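Long-range contacts in acyl-CoA thioester hydrolase HI0827 (Haemophilus influenzae Rd KW20, PDB 3BJK), which probably hydrolyses the thioester bond of a broad range of acyl-coenzyme A molecules, working as a hexamer built as a trimer of hotdog-fold dimers: residues 64-69 and 115-120; 71-76 and 100-105; 50-55 and 138-143. The protein carries 1 engineered substitution. All blocks are in the same frame, centred on the assembly; numbering follows the deposited sequence.

Contact 1 of 3, residues 64-69 and 115-120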
ATOM      1  N   GLU C  64      -9.013  -3.667  25.492  1.00 30.94           N
ATOM      2  CA  GLU C  64      -9.443  -4.735  26.410  1.00 31.15           C
ATOM      3  C   GLU C  64     -10.422  -5.701  25.734  1.00 30.56           C
ATOM      4  O   GLU C  64     -10.491  -6.866  26.104  1.00 28.47           O
ATOM      5  CB  GLU C  64     -10.030  -4.144  27.701  1.00 32.26           C
ATOM      6  CG  GLU C  64     -11.177  -3.123  27.520  1.00 32.28           C
ATOM      7  CD  GLU C  64     -11.269  -2.163  28.712  1.00 33.38           C
ATOM      8  OE1 GLU C  64     -10.471  -1.132  28.813  1.00 33.20           O
ATOM      9  OE2 GLU C  64     -12.115  -2.516  29.558  1.00 34.11           O
ATOM     10  N   SER C  65     -11.144  -5.206  24.729  1.00 30.38           N
ATOM     11  CA  SER C  65     -12.115  -6.025  23.995  1.00 31.55           C
ATOM     12  C   SER C  65     -12.289  -5.559  22.577  1.00 31.27           C
ATOM     13  O   SER C  65     -12.255  -4.379  22.326  1.00 31.93           O
ATOM     14  CB  SER C  65     -13.493  -6.039  24.687  1.00 31.17           C
ATOM     15  OG  SER C  65     -14.038  -4.721  24.700  1.00 33.37           O
ATOM     16  N   MET C  66     -12.497  -6.503  21.653  1.00 32.01           N
ATOM     17  CA  MET C  66     -13.042  -6.229  20.349  1.00 33.13           C
ATOM     18  C   MET C  66     -13.957  -7.357  19.940  1.00 31.76           C
ATOM     19  O   MET C  66     -13.710  -8.520  20.258  1.00 32.24           O
ATOM     20  CB  MET C  66     -12.015  -6.143  19.251  1.00 32.82           C
ATOM     21  CG  MET C  66     -10.896  -5.312  19.480  1.00 34.90           C
ATOM     22  SD  MET C  66      -9.916  -5.319  17.932  1.00 40.23           S
ATOM     23  CE  MET C  66      -8.372  -4.671  18.596  1.00 41.52           C
ATOM     24  N   ASN C  67     -15.015  -6.990  19.250  1.00 30.92           N
ATOM     25  CA  ASN C  67     -15.994  -7.949  18.748  1.00 31.52           C
ATOM     26  C   ASN C  67     -16.216  -7.695  17.281  1.00 31.06           C
ATOM     27  O   ASN C  67     -16.532  -6.571  16.899  1.00 31.71           O
ATOM     28  CB  ASN C  67     -17.310  -7.840  19.524  1.00 31.86           C
ATOM     29  CG  ASN C  67     -17.150  -8.196  20.965  1.00 33.33           C
ATOM     30  OD1 ASN C  67     -17.070  -9.367  21.291  1.00 29.40           O
ATOM     31  ND2 ASN C  67     -17.023  -7.185  21.841  1.00 33.15           N
ATOM     32  N   PHE C  68     -16.001  -8.728  16.450  1.00 30.90           N
ATOM     33  CA  PHE C  68     -16.259  -8.669  15.028  1.00 30.14           C
ATOM     34  C   PHE C  68     -17.611  -9.264  14.847  1.00 29.85           C
ATOM     35  O   PHE C  68     -17.799 -10.464  15.012  1.00 29.47           O
ATOM     36  CB  PHE C  68     -15.182  -9.409  14.211  1.00 29.88           C
ATOM     37  CG  PHE C  68     -13.801  -8.848  14.423  1.00 30.06           C
ATOM     38  CD1 PHE C  68     -13.352  -7.779  13.656  1.00 32.98           C
ATOM     39  CD2 PHE C  68     -12.949  -9.410  15.371  1.00 30.06           C
ATOM     40  CE1 PHE C  68     -12.080  -7.209  13.883  1.00 32.26           C
ATOM     41  CE2 PHE C  68     -11.655  -8.867  15.575  1.00 29.70           C
ATOM     42  CZ  PHE C  68     -11.267  -7.766  14.848  1.00 32.75           C
ATOM     43  N   ILE C  69     -18.597  -8.419  14.573  1.00 30.65           N
ATOM     44  CA  ILE C  69     -20.012  -8.871  14.610  1.00 30.30           C
ATOM     45  C   ILE C  69     -20.538  -9.341  13.258  1.00 30.21           C
ATOM     46  O   ILE C  69     -21.165 -10.390  13.166  1.00 29.22           O
ATOM     47  CB  ILE C  69     -20.938  -7.750  15.192  1.00 30.77           C
ATOM     48  CG1 ILE C  69     -20.423  -7.314  16.571  1.00 33.16           C
ATOM     49  CG2 ILE C  69     -22.355  -8.239  15.258  1.00 30.27           C
ATOM     50  CD1 ILE C  69     -20.741  -5.868  16.970  1.00 36.01           C
ATOM     51  N   THR C 115     -18.748  -3.925  14.043  1.00 29.67           N
ATOM     52  CA  THR C 115     -17.572  -4.139  14.915  1.00 29.90           C
ATOM     53  C   THR C 115     -17.604  -3.155  16.094  1.00 31.14           C
ATOM     54  O   THR C 115     -18.160  -2.003  15.995  1.00 29.56           O
ATOM     55  CB  THR C 115     -16.184  -3.914  14.145  1.00 29.85           C
ATOM     56  OG1 THR C 115     -16.254  -4.375  12.792  1.00 30.01           O
ATOM     57  CG2 THR C 115     -15.052  -4.633  14.833  1.00 29.68           C
ATOM     58  N   ASP C 116     -17.092  -3.619  17.247  1.00 31.21           N
ATOM     59  CA  ASP C 116     -16.875  -2.718  18.372  1.00 30.65           C
ATOM     60  C   ASP C 116     -15.557  -3.023  19.068  1.00 31.48           C
ATOM     61  O   ASP C 116     -14.923  -4.030  18.804  1.00 31.87           O
ATOM     62  CB  ASP C 116     -18.040  -2.679  19.339  1.00 31.70           C
ATOM     63  CG  ASP C 116     -18.287  -3.995  20.096  1.00 31.82           C
ATOM     64  OD1 ASP C 116     -17.363  -4.743  20.513  1.00 31.50           O
ATOM     65  OD2 ASP C 116     -19.469  -4.258  20.298  1.00 35.94           O
ATOM     66  N   ALA C 117     -15.141  -2.099  19.920  1.00 30.58           N
ATOM     67  CA  ALA C 117     -13.933  -2.280  20.707  1.00 30.70           C
ATOM     68  C   ALA C 117     -13.897  -1.229  21.833  1.00 31.01           C
ATOM     69  O   ALA C 117     -14.510  -0.151  21.737  1.00 31.84           O
ATOM     70  CB  ALA C 117     -12.735  -2.161  19.821  1.00 30.09           C
ATOM     71  N   VAL C 118     -13.136  -1.516  22.875  1.00 31.15           N
ATOM     72  CA  VAL C 118     -12.836  -0.487  23.885  1.00 29.70           C
ATOM     73  C   VAL C 118     -11.316  -0.310  23.966  1.00 28.90           C
ATOM     74  O   VAL C 118     -10.621  -1.265  24.318  1.00 29.02           O
ATOM     75  CB  VAL C 118     -13.402  -0.905  25.250  1.00 29.80           C
ATOM     76  CG1 VAL C 118     -13.005   0.137  26.324  1.00 30.54           C
ATOM     77  CG2 VAL C 118     -14.928  -1.057  25.141  1.00 30.43           C
ATOM     78  N   PHE C 119     -10.854   0.893  23.596  1.00 28.86           N
ATOM     79  CA  PHE C 119      -9.451   1.289  23.507  1.00 29.80           C
ATOM     80  C   PHE C 119      -9.113   2.100  24.711  1.00 29.07           C
ATOM     81  O   PHE C 119      -9.949   2.842  25.208  1.00 30.47           O
ATOM     82  CB  PHE C 119      -9.193   2.200  22.297  1.00 31.17           C
ATOM     83  CG  PHE C 119      -9.048   1.460  20.982  1.00 33.95           C
ATOM     84  CD1 PHE C 119     -10.160   0.971  20.308  1.00 37.45           C
ATOM     85  CD2 PHE C 119      -7.806   1.316  20.396  1.00 33.98           C
ATOM     86  CE1 PHE C 119      -9.994   0.270  19.130  1.00 36.34           C
ATOM     87  CE2 PHE C 119      -7.651   0.663  19.256  1.00 35.13           C
ATOM     88  CZ  PHE C 119      -8.744   0.130  18.602  1.00 36.80           C
ATOM     89  N   THR C 120      -7.875   1.981  25.140  1.00 28.80           N
ATOM     90  CA  THR C 120      -7.260   2.882  26.121  1.00 29.37           C
ATOM     91  C   THR C 120      -5.994   3.543  25.522  1.00 30.15           C
ATOM     92  O   THR C 120      -5.054   2.876  25.054  1.00 30.20           O
ATOM     93  CB  THR C 120      -6.871   2.140  27.442  1.00 28.69           C
ATOM     94  OG1 THR C 120      -7.940   1.282  27.863  1.00 31.11           O
ATOM     95  CG2 THR C 120      -6.439   3.128  28.517  1.00 28.02           C
TER
HETATM   96  O   HOH W   1      -9.033  -0.886  26.657  1.00 17.52           O
HETATM   97  O   HOH W   2      -8.854   0.711  30.319  1.00 26.33           O
HETATM   98  O   HOH W   3     -15.877  -3.979  22.717  1.00 30.17           O
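Asn67 and Asp116 face each other in an antiparallel hydrogen-bonded pair, and their side chains repeat the link made by their backbones. Asn67 ND2 reaches Asp116 OD1 at 2.8 Å, an almost straight bond that lies in the amide plane and meets the syn lone pair of the carboxylate. The amide and carboxylate planes stand nearly perpendicular, 86° apart. Between the backbones, Asn67 N gives to Asp116 O, and Asp116 N to Asn67 O, each at 3.0 Å. The aspartate reaches inward because its CG sits between its own backbone N and carbonyl carbon (chi1 66°). A water that donates to Asp116 OD1 is also hydrogen-bonded to Ser65 OG, so a small polar residue suits that position. Val118 is on the same face, its CG2 3.8 Å from Ser65 OG, while its CG1 meets the carboxylate carbon CD of Glu64 at 3.7 Å. Two waters join Glu64 OE1 to Thr120 OG1 at the end of the pair.

The other face is largely apolar. Met66 CG packs on Ala117 CB at 3.7 Å, where a methyl fits between close backbones in a non-hydrogen-bonded pair, and Thr115 CG2 lies obliquely against the Phe68 ring, 3.8 Å from CD1. Helix 35-54 covers this side: Met39 touches both Met66 and Phe68, while Ile38 and Met42 touch Thr115. Strand 91-101 flanks 115-120 along its other edge. Ser65, Met66 and Asn67 also pair antiparallel with a strand of the second subunit, which carries the sheet across the interface. An antiparallel sheet wrapped round a long helix, with an edge strand continued by a dimer partner, is the mark of the hotdog fold.

Contact 2 of 3, residues 71-76 and 100-105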
ATOM      1  N   PRO C  71     -19.480  -9.077   8.797  1.00 28.14           N
ATOM      2  CA  PRO C  71     -18.457  -8.709   7.831  1.00 29.45           C
ATOM      3  C   PRO C  71     -18.708  -7.365   7.122  1.00 29.41           C
ATOM      4  O   PRO C  71     -19.856  -6.928   6.993  1.00 29.23           O
ATOM      5  CB  PRO C  71     -18.486  -9.861   6.832  1.00 28.73           C
ATOM      6  CG  PRO C  71     -19.810 -10.446   6.927  1.00 30.01           C
ATOM      7  CD  PRO C  71     -20.317 -10.197   8.328  1.00 29.03           C
ATOM      8  N   ILE C  72     -17.643  -6.737   6.658  1.00 30.08           N
ATOM      9  CA  ILE C  72     -17.757  -5.565   5.779  1.00 29.75           C
ATOM     10  C   ILE C  72     -17.504  -5.946   4.341  1.00 29.54           C
ATOM     11  O   ILE C  72     -16.655  -6.762   4.053  1.00 30.79           O
ATOM     12  CB  ILE C  72     -16.747  -4.422   6.209  1.00 29.25           C
ATOM     13  CG1 ILE C  72     -17.028  -3.946   7.612  1.00 30.75           C
ATOM     14  CG2 ILE C  72     -16.803  -3.247   5.220  1.00 28.75           C
ATOM     15  CD1 ILE C  72     -16.072  -2.966   8.122  1.00 30.92           C
ATOM     16  N   SER C  73     -18.270  -5.372   3.419  1.00 30.88           N
ATOM     17  CA  SER C  73     -18.133  -5.651   2.005  1.00 30.41           C
ATOM     18  C   SER C  73     -17.434  -4.507   1.273  1.00 29.47           C
ATOM     19  O   SER C  73     -17.565  -3.348   1.625  1.00 28.44           O
ATOM     20  CB  SER C  73     -19.491  -5.867   1.353  1.00 31.48           C
ATOM     21  OG  SER C  73     -20.063  -7.052   1.866  1.00 33.11           O
ATOM     22  N   VAL C  74     -16.760  -4.845   0.197  1.00 29.22           N
ATOM     23  CA  VAL C  74     -16.249  -3.830  -0.739  1.00 28.86           C
ATOM     24  C   VAL C  74     -17.375  -2.880  -1.190  1.00 27.88           C
ATOM     25  O   VAL C  74     -18.451  -3.315  -1.590  1.00 26.37           O
ATOM     26  CB  VAL C  74     -15.577  -4.489  -1.987  1.00 28.94           C
ATOM     27  CG1 VAL C  74     -15.195  -3.450  -3.021  1.00 30.04           C
ATOM     28  CG2 VAL C  74     -14.349  -5.245  -1.553  1.00 29.18           C
ATOM     29  N   GLY C  75     -17.102  -1.585  -1.165  1.00 27.74           N
ATOM     30  CA  GLY C  75     -18.097  -0.620  -1.610  1.00 27.85           C
ATOM     31  C   GLY C  75     -19.021  -0.104  -0.501  1.00 27.42           C
ATOM     32  O   GLY C  75     -19.748   0.857  -0.754  1.00 27.86           O
ATOM     33  N   ASP C  76     -19.004  -0.730   0.690  1.00 27.51           N
ATOM     34  CA  ASP C  76     -19.743  -0.250   1.877  1.00 28.75           C
ATOM     35  C   ASP C  76     -19.098   1.080   2.321  1.00 28.02           C
ATOM     36  O   ASP C  76     -17.901   1.234   2.256  1.00 27.41           O
ATOM     37  CB  ASP C  76     -19.583  -1.223   3.088  1.00 29.51           C
ATOM     38  CG  ASP C  76     -20.453  -2.474   3.001  1.00 31.80           C
ATOM     39  OD1 ASP C  76     -21.273  -2.624   2.071  1.00 27.67           O
ATOM     40  OD2 ASP C  76     -20.262  -3.339   3.894  1.00 32.89           O
ATOM     41  N   VAL C 100     -21.614   0.351   9.054  1.00 30.75           N
ATOM     42  CA  VAL C 100     -21.648   0.360   7.592  1.00 31.91           C
ATOM     43  C   VAL C 100     -22.974   0.957   7.094  1.00 30.13           C
ATOM     44  O   VAL C 100     -24.033   0.818   7.727  1.00 30.62           O
ATOM     45  CB  VAL C 100     -21.474  -1.100   7.046  1.00 30.51           C
ATOM     46  CG1 VAL C 100     -22.075  -1.299   5.714  1.00 36.60           C
ATOM     47  CG2 VAL C 100     -19.987  -1.533   7.084  1.00 32.74           C
ATOM     48  N   LYS C 101     -22.891   1.620   5.944  1.00 30.37           N
ATOM     49  CA  LYS C 101     -24.057   2.043   5.155  1.00 30.31           C
ATOM     50  C   LYS C 101     -23.949   1.508   3.720  1.00 30.76           C
ATOM     51  O   LYS C 101     -22.915   1.711   3.057  1.00 28.64           O
ATOM     52  CB  LYS C 101     -24.139   3.578   5.147  1.00 30.62           C
ATOM     53  CG  LYS C 101     -25.355   4.188   4.423  1.00 30.32           C
ATOM     54  CD  LYS C 101     -25.225   5.732   4.394  1.00 32.29           C
ATOM     55  CE  LYS C 101     -26.392   6.426   3.835  1.00 33.32           C
ATOM     56  NZ  LYS C 101     -26.314   7.920   3.909  1.00 34.94           N
ATOM     57  N   LYS C 102     -25.002   0.820   3.265  1.00 31.48           N
ATOM     58  CA  LYS C 102     -25.118   0.329   1.893  1.00 33.20           C
ATOM     59  C   LYS C 102     -25.622   1.473   1.008  1.00 33.96           C
ATOM     60  O   LYS C 102     -26.769   1.913   1.139  1.00 33.96           O
ATOM     61  CB  LYS C 102     -26.156  -0.811   1.772  1.00 33.98           C
ATOM     62  CG  LYS C 102     -25.969  -2.009   2.687  1.00 36.52           C
ATOM     63  CD  LYS C 102     -24.602  -2.571   2.545  1.00 40.04           C
ATOM     64  CE  LYS C 102     -24.605  -4.092   2.493  1.00 42.66           C
ATOM     65  NZ  LYS C 102     -23.206  -4.593   2.243  1.00 42.61           N
ATOM     66  N   VAL C 103     -24.769   1.916   0.092  1.00 35.60           N
ATOM     67  CA  VAL C 103     -25.101   3.013  -0.856  1.00 36.94           C
ATOM     68  C   VAL C 103     -25.136   2.552  -2.313  1.00 38.89           C
ATOM     69  O   VAL C 103     -25.825   3.178  -3.141  1.00 38.65           O
ATOM     70  CB  VAL C 103     -24.116   4.212  -0.717  1.00 37.07           C
ATOM     71  CG1 VAL C 103     -24.157   4.780   0.709  1.00 36.35           C
ATOM     72  CG2 VAL C 103     -22.667   3.789  -1.048  1.00 36.63           C
ATOM     73  N   ALA C 104     -24.393   1.484  -2.631  1.00 41.09           N
ATOM     74  CA  ALA C 104     -24.361   0.930  -4.002  1.00 43.56           C
ATOM     75  C   ALA C 104     -24.410  -0.603  -4.053  1.00 45.58           C
ATOM     76  O   ALA C 104     -24.146  -1.201  -5.107  1.00 46.61           O
ATOM     77  CB  ALA C 104     -23.143   1.436  -4.765  1.00 43.79           C
ATOM     78  N   SER C 105     -24.774  -1.222  -2.932  1.00 47.29           N
ATOM     79  CA  SER C 105     -25.124  -2.638  -2.864  1.00 48.26           C
ATOM     80  C   SER C 105     -26.491  -2.728  -2.203  1.00 48.49           C
ATOM     81  O   SER C 105     -26.949  -1.759  -1.616  1.00 48.86           O
ATOM     82  CB  SER C 105     -24.122  -3.382  -2.006  1.00 48.66           C
ATOM     83  OG  SER C 105     -24.596  -3.434  -0.671  1.00 50.64           O
TER
HETATM   84  O   HOH W   4     -21.417  -5.412   4.903  1.00 33.93           O
HETATM   85  O   HOH W   5     -22.456   0.212  -0.886  1.00 37.10           O
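Val100, the start of the second segment, pushes its CG1 against the carboxylate of Asp76, 3.3 Å from OD2, and sets its CG2 3.9 Å from Ile72 CG1. Branched aliphatic residues fit here because Val78 and Val114 close round both side chains. Lys101 turns from the loop, and its ammonium group forms a salt bridge with Glu52 of the third subunit. Lys102 starts out away from 71-76, but bends at chi2 and chi3 so that its chain lies alongside Asp76. Lys102 NZ then forms a salt bridge to Asp76 OD1 at 2.8 Å, on the syn lone pair. Asp76 OD2 accepts from Ser73 N at 2.9 Å, from 62° out of the carboxylate plane, and from a water that also donates to Pro71 O. Three donors thus grip this buried carboxylate, which probably helps to keep it ionised. Ser73 to Asp76 is a type II beta turn, closed by Asp76 N to Ser73 O, and it leads into strand 77-87 of the hotdog sheet. Glycine suits the third position, since Gly75 has a positive phi (91°) at which a side chain would be pressed against the preceding carbonyl. Val103 brings CG2 to 4.1 Å from Gly75 O and packs on Lys51 of the third subunit. At Ala104 the backbone N donates to a water that in turn donates to Gly75 O.

Contact 3 of 3, residues 50-55 and 138-143. With EDO (1,2-ethanediol), chain S.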
ATOM      1  N   ALA C  50      -9.068  10.758  21.319  1.00 28.45           N
ATOM      2  CA  ALA C  50      -8.088  10.879  22.403  1.00 28.76           C
ATOM      3  C   ALA C  50      -7.185  12.090  22.235  1.00 28.69           C
ATOM      4  O   ALA C  50      -6.972  12.805  23.203  1.00 27.50           O
ATOM      5  CB  ALA C  50      -7.255   9.638  22.544  1.00 28.37           C
ATOM      6  N   LYS C  51      -6.632  12.338  21.048  1.00 27.80           N
ATOM      7  CA  LYS C  51      -5.774  13.494  20.905  1.00 28.79           C
ATOM      8  C   LYS C  51      -6.550  14.793  21.132  1.00 27.73           C
ATOM      9  O   LYS C  51      -6.000  15.751  21.623  1.00 26.39           O
ATOM     10  CB  LYS C  51      -5.124  13.528  19.514  1.00 29.76           C
ATOM     11  CG  LYS C  51      -4.184  12.392  19.288  1.00 29.54           C
ATOM     12  CD  LYS C  51      -3.804  12.308  17.892  1.00 35.04           C
ATOM     13  CE  LYS C  51      -3.191  10.996  17.515  1.00 37.52           C
ATOM     14  NZ  LYS C  51      -3.403  10.859  16.061  1.00 38.22           N
ATOM     15  N   GLU C  52      -7.820  14.813  20.698  1.00 27.55           N
ATOM     16  CA  GLU C  52      -8.659  15.984  20.874  1.00 27.80           C
ATOM     17  C   GLU C  52      -8.784  16.323  22.399  1.00 27.88           C
ATOM     18  O   GLU C  52      -8.550  17.441  22.831  1.00 28.23           O
ATOM     19  CB  GLU C  52     -10.021  15.787  20.204  1.00 26.90           C
ATOM     20  CG  GLU C  52     -10.020  16.043  18.688  1.00 28.37           C
ATOM     21  CD  GLU C  52     -11.295  15.551  17.990  1.00 28.89           C
ATOM     22  OE1 GLU C  52     -12.010  14.652  18.524  1.00 31.73           O
ATOM     23  OE2 GLU C  52     -11.562  16.061  16.889  1.00 30.07           O
ATOM     24  N   ILE C  53      -9.093  15.308  23.179  1.00 28.38           N
ATOM     25  CA  ILE C  53      -9.292  15.397  24.619  1.00 27.70           C
ATOM     26  C   ILE C  53      -7.973  15.698  25.340  1.00 28.42           C
ATOM     27  O   ILE C  53      -7.938  16.519  26.247  1.00 27.54           O
ATOM     28  CB  ILE C  53      -9.939  14.060  25.144  1.00 27.93           C
ATOM     29  CG1 ILE C  53     -11.369  13.944  24.600  1.00 27.06           C
ATOM     30  CG2 ILE C  53      -9.892  13.922  26.717  1.00 28.49           C
ATOM     31  CD1 ILE C  53     -11.994  12.655  24.933  1.00 29.03           C
ATOM     32  N   ALA C  54      -6.913  15.023  24.917  1.00 29.58           N
ATOM     33  CA  ALA C  54      -5.592  15.142  25.537  1.00 29.83           C
ATOM     34  C   ALA C  54      -4.867  16.419  25.159  1.00 30.18           C
ATOM     35  O   ALA C  54      -3.869  16.766  25.807  1.00 30.11           O
ATOM     36  CB  ALA C  54      -4.721  13.915  25.145  1.00 30.37           C
ATOM     37  N   HIS C  55      -5.354  17.111  24.122  1.00 30.78           N
ATOM     38  CA  HIS C  55      -4.737  18.336  23.597  1.00 31.26           C
ATOM     39  C   HIS C  55      -3.319  18.043  23.100  1.00 30.53           C
ATOM     40  O   HIS C  55      -2.403  18.809  23.325  1.00 29.89           O
ATOM     41  CB  HIS C  55      -4.763  19.469  24.635  1.00 32.95           C
ATOM     42  CG  HIS C  55      -6.041  20.256  24.635  1.00 37.23           C
ATOM     43  ND1 HIS C  55      -7.226  19.758  24.123  1.00 42.33           N
ATOM     44  CD2 HIS C  55      -6.327  21.496  25.102  1.00 41.36           C
ATOM     45  CE1 HIS C  55      -8.175  20.673  24.244  1.00 42.12           C
ATOM     46  NE2 HIS C  55      -7.658  21.731  24.843  1.00 43.00           N
ATOM     47  N   ASN C 138      -9.930  23.383  28.632  1.00 36.38           N
ATOM     48  CA  ASN C 138     -10.013  22.218  27.768  1.00 35.44           C
ATOM     49  C   ASN C 138     -11.472  21.864  27.432  1.00 35.38           C
ATOM     50  O   ASN C 138     -12.091  21.040  28.092  1.00 35.14           O
ATOM     51  CB  ASN C 138      -9.255  21.021  28.398  1.00 34.75           C
ATOM     52  CG  ASN C 138      -9.066  19.848  27.418  1.00 33.26           C
ATOM     53  OD1 ASN C 138      -9.777  19.748  26.417  1.00 29.69           O
ATOM     54  ND2 ASN C 138      -8.133  18.931  27.738  1.00 28.54           N
ATOM     55  N   GLN C 139     -12.005  22.493  26.388  1.00 35.17           N
ATOM     56  CA  GLN C 139     -13.382  22.263  25.961  1.00 35.39           C
ATOM     57  C   GLN C 139     -13.668  20.828  25.508  1.00 35.31           C
ATOM     58  O   GLN C 139     -14.761  20.299  25.721  1.00 34.55           O
ATOM     59  CB  GLN C 139     -13.707  23.177  24.804  1.00 35.46           C
ATOM     60  CG  GLN C 139     -13.780  24.623  25.181  1.00 37.14           C
ATOM     61  CD  GLN C 139     -14.339  25.452  24.052  1.00 38.56           C
ATOM     62  OE1 GLN C 139     -14.274  25.060  22.871  1.00 40.33           O
ATOM     63  NE2 GLN C 139     -14.912  26.578  24.398  1.00 37.30           N
ATOM     64  N   GLU C 140     -12.700  20.215  24.847  1.00 35.56           N
ATOM     65  CA  GLU C 140     -12.888  18.868  24.369  1.00 36.28           C
ATOM     66  C   GLU C 140     -13.037  17.915  25.563  1.00 35.87           C
ATOM     67  O   GLU C 140     -13.899  17.036  25.545  1.00 35.70           O
ATOM     68  CB  GLU C 140     -11.750  18.478  23.425  1.00 37.02           C
ATOM     69  CG  GLU C 140     -11.738  19.331  22.106  1.00 39.66           C
ATOM     70  CD  GLU C 140     -12.494  18.687  20.898  1.00 45.12           C
ATOM     71  OE1 GLU C 140     -13.153  17.617  21.066  1.00 49.32           O
ATOM     72  OE2 GLU C 140     -12.391  19.243  19.765  1.00 44.77           O
ATOM     73  N   LEU C 141     -12.219  18.112  26.598  1.00 35.33           N
ATOM     74  CA  LEU C 141     -12.321  17.330  27.852  1.00 35.31           C
ATOM     75  C   LEU C 141     -13.639  17.613  28.560  1.00 35.82           C
ATOM     76  O   LEU C 141     -14.329  16.691  28.978  1.00 35.72           O
ATOM     77  CB  LEU C 141     -11.156  17.657  28.791  1.00 35.28           C
ATOM     78  CG  LEU C 141     -11.132  17.059  30.211  1.00 34.87           C
ATOM     79  CD1 LEU C 141     -11.130  15.520  30.159  1.00 33.46           C
ATOM     80  CD2 LEU C 141      -9.927  17.587  31.018  1.00 34.05           C
ATOM     81  N   GLU C 142     -13.965  18.901  28.682  1.00 35.98           N
ATOM     82  CA  GLU C 142     -15.237  19.363  29.256  1.00 36.75           C
ATOM     83  C   GLU C 142     -16.444  18.609  28.664  1.00 36.08           C
ATOM     84  O   GLU C 142     -17.243  18.068  29.421  1.00 35.89           O
ATOM     85  CB  GLU C 142     -15.398  20.896  29.064  1.00 36.80           C
ATOM     86  CG  GLU C 142     -15.751  21.688  30.304  1.00 38.35           C
ATOM     87  CD  GLU C 142     -16.064  23.186  30.010  1.00 38.50           C
ATOM     88  OE1 GLU C 142     -15.649  23.742  28.951  1.00 40.69           O
ATOM     89  OE2 GLU C 142     -16.741  23.816  30.859  1.00 42.36           O
ATOM     90  N   LYS C 143     -16.561  18.579  27.334  1.00 35.92           N
ATOM     91  CA  LYS C 143     -17.628  17.841  26.614  1.00 36.90           C
ATOM     92  C   LYS C 143     -17.722  16.322  26.959  1.00 36.32           C
ATOM     93  O   LYS C 143     -18.814  15.781  27.203  1.00 36.28           O
ATOM     94  CB  LYS C 143     -17.413  17.946  25.090  1.00 36.97           C
ATOM     95  CG  LYS C 143     -17.954  19.192  24.412  1.00 37.96           C
ATOM     96  CD  LYS C 143     -17.852  19.066  22.859  1.00 39.19           C
ATOM     97  CE  LYS C 143     -18.746  20.128  22.132  1.00 40.35           C
ATOM     98  NZ  LYS C 143     -19.218  19.596  20.809  1.00 42.98           N
TER
HETATM   99  C1  EDO S 155     -15.178  14.783  16.317  1.00 37.13           C
HETATM  100  O1  EDO S 155     -14.446  15.834  16.992  1.00 36.57           O
HETATM  101  C2  EDO S 155     -14.840  13.407  16.901  1.00 37.70           C
HETATM  102  O2  EDO S 155     -13.486  12.997  16.705  1.00 35.47           O
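Asn138 and Ile53 supply the direct hydrogen bond between the segments: Asn138 ND2 gives to Ile53 O at 2.8 Å, nearly straight and close to the amide plane. The acceptor is a carbonyl in the last turn of helix 35-54. The same ND2 also bonds to Pro134 O, so this nitrogen is held by two backbone carbonyls. An asparagine suits the place because the other half of its amide, OD1, accepts from Leu141 N as the N-cap of helix 139-148, although that oxygen is modelled too close to the His55 ring and its exact place is less sure.

Flat groups meet where the first helix ends. His55 leaves helical geometry with a positive phi (61°), and its ND1 donates to Glu52 O at 3.0 Å, in the ring plane, which fixes the rotation of the imidazole. Asn138 CG then sits over one ring face, offset toward the rim, with the amide tilted 35° from the ring, and Glu140 CB comes to the ring edge.

This is a crossing of two helix ends: the axes of the two short helical segments approach to 8.0 Å, at 111°, and the C-terminal helix here packs against the end of the long hotdog helix. Apolar contact is brief, Ile53 CG2 touching Leu141 CD1 at 4.0 Å, the two side chains crossing at about a right angle.

Charged groups meet at Glu52 and Glu140. Their OE1 atoms come to 4.1 Å, yet Lys101 of the third subunit bridges to both, and Arg19 of that subunit also pairs with Glu52. An ethanediol, probably from the crystallisation liquor, donates to both Glu52 oxygens.

How the contacts relate
The centre of contact 1 lies about 9 Å from the centre of the chain, whereas contacts 2 and 3 sit towards opposite ends of it, their centres about 32 Å apart. Contact 3 is nevertheless buried, while contacts 1 and 2 are partly buried. Contacts 1 and 2 share one sheet, with strands 111-123 and 91-101 as neighbours; contact 3 instead joins the two helices. The chemistry follows the place: a regular ladder of backbone bonds in contact 1, a buried salt bridge and waters around a turn in contact 2, and a helix cap, a ring face and paired acids in contact 3. Contact 2 supplies Lys101 and contact 3 supplies Glu52, the two ends of a salt bridge between subunits.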